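Local atomic coordinates of binary enterotoxin of Clostridium perfringens component a (Clostridium perfringens, PDB entry 5WTZ), a protein that catalyses, in all likelihood, the ADP-ribosylation of actin with bound NAD+ as the donor, as the enzymatic component of a binary enterotoxin. Residues N48-E51 and I52-S56. Numbering follows the deposited sequence.
Sequences NSSE and INSYS
With CG anti to its carbonyl carbon (chi1 -73°), Asn53 sets CB and CG close against the carbonyl oxygen of Ser49, CG 3.4 Å from Ser49 O, and the OG of Ser54, placed likewise (chi1 -76°), lies 3.2 Å from Ser50 O. The segment illustrates how a helix resumes after a kink: where the N atoms of Ser50 and Glu51 lack a bond to the turn before, an Asx motif supplies Glu51 N with a partner, and the regular i to i+4 pattern follows. Asn48 OD1 accepts from Glu51 N at 3.3 Å, the donor standing well above the amide plane, while the backbone bond from the same nitrogen to Asn48 O is weak. Beyond this point Ile52 N, Asn53 N, Ser54 N and Tyr55 N each bond to the carbonyl four residues earlier, Asn53 N meeting Ser49 O at 2.9 Å. The amide of Asn53 is held from outside the segment, OD1 by Phe140 N and ND2 weakly by Tyr45 OH. Ile52 and Tyr55 pack on Leu76 of helix 70-83, joining two helices of the first ADP-ribosyltransferase-like region, away from the NAD site; Tyr55 OH bonds to Asn73 and to Ile69 N. On the exposed side, one water links the two serine hydroxyls a turn apart, 3.2 Å from Ser50 OG and 2.9 Å from Ser54 OG.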
# COMPACT_ATOMS: atom_id res chain seq x y z
N ASN A 48 -5.91 20.48 -8.35
CA ASN A 48 -6.65 19.52 -7.55
C ASN A 48 -5.94 18.20 -7.37
O ASN A 48 -6.43 17.16 -7.81
CB ASN A 48 -8.04 19.28 -8.14
CG ASN A 48 -9.11 19.09 -7.06
OD1 ASN A 48 -8.89 18.38 -6.07
ND2 ASN A 48 -10.26 19.73 -7.25
N SER A 49 -4.79 18.23 -6.69
CA SER A 49 -4.05 17.03 -6.36
C SER A 49 -4.90 15.98 -5.66
O SER A 49 -4.75 14.80 -5.92
CB SER A 49 -2.85 17.39 -5.48
OG SER A 49 -3.27 18.07 -4.31
N SER A 50 -5.80 16.41 -4.78
CA SER A 50 -6.56 15.44 -3.99
C SER A 50 -7.45 14.58 -4.89
O SER A 50 -7.55 13.36 -4.72
CB SER A 50 -7.40 16.15 -2.93
OG SER A 50 -8.02 15.19 -2.09
N GLU A 51 -8.07 15.22 -5.87
CA GLU A 51 -8.93 14.52 -6.82
C GLU A 51 -8.13 13.52 -7.69
O GLU A 51 -8.57 12.40 -7.91
CB GLU A 51 -9.66 15.53 -7.68
CG GLU A 51 -10.18 15.04 -9.00
CD GLU A 51 -11.03 16.08 -9.67
OE1 GLU A 51 -10.49 16.93 -10.42
OE2 GLU A 51 -12.25 16.06 -9.43
N ILE A 52 -6.96 13.93 -8.17
CA ILE A 52 -6.10 13.05 -8.93
C ILE A 52 -5.63 11.87 -8.09
O ILE A 52 -5.65 10.71 -8.54
CB ILE A 52 -4.89 13.83 -9.48
CG1 ILE A 52 -5.40 14.83 -10.51
CG2 ILE A 52 -3.83 12.85 -10.07
CD1 ILE A 52 -4.43 15.93 -10.87
N ASN A 53 -5.22 12.14 -6.86
CA ASN A 53 -4.70 11.08 -6.03
C ASN A 53 -5.79 10.10 -5.62
O ASN A 53 -5.56 8.90 -5.57
CB ASN A 53 -3.98 11.65 -4.80
CG ASN A 53 -2.65 12.27 -5.16
OD1 ASN A 53 -1.98 11.84 -6.10
ND2 ASN A 53 -2.24 13.29 -4.41
N SER A 54 -6.99 10.62 -5.35
CA SER A 54 -8.08 9.75 -4.97
C SER A 54 -8.47 8.88 -6.16
O SER A 54 -8.75 7.69 -6.01
CB SER A 54 -9.26 10.55 -4.45
OG SER A 54 -8.99 11.01 -3.14
N TYR A 55 -8.44 9.48 -7.35
CA TYR A 55 -8.73 8.73 -8.57
C TYR A 55 -7.73 7.60 -8.82
O TYR A 55 -8.14 6.51 -9.24
CB TYR A 55 -8.78 9.68 -9.78
CG TYR A 55 -9.13 8.95 -11.07
CD1 TYR A 55 -10.45 8.60 -11.35
CD2 TYR A 55 -8.14 8.58 -11.98
CE1 TYR A 55 -10.77 7.92 -12.52
CE2 TYR A 55 -8.46 7.91 -13.15
CZ TYR A 55 -9.77 7.57 -13.41
OH TYR A 55 -10.09 6.91 -14.56
N SER A 56 -6.44 7.83 -8.58
CA SER A 56 -5.45 6.78 -8.79
C SER A 56 -5.81 5.53 -8.00
O SER A 56 -5.60 4.42 -8.45
CB SER A 56 -4.05 7.25 -8.40
OG SER A 56 -3.90 7.30 -6.99
O HOH W 1 -6.56 12.32 -2.11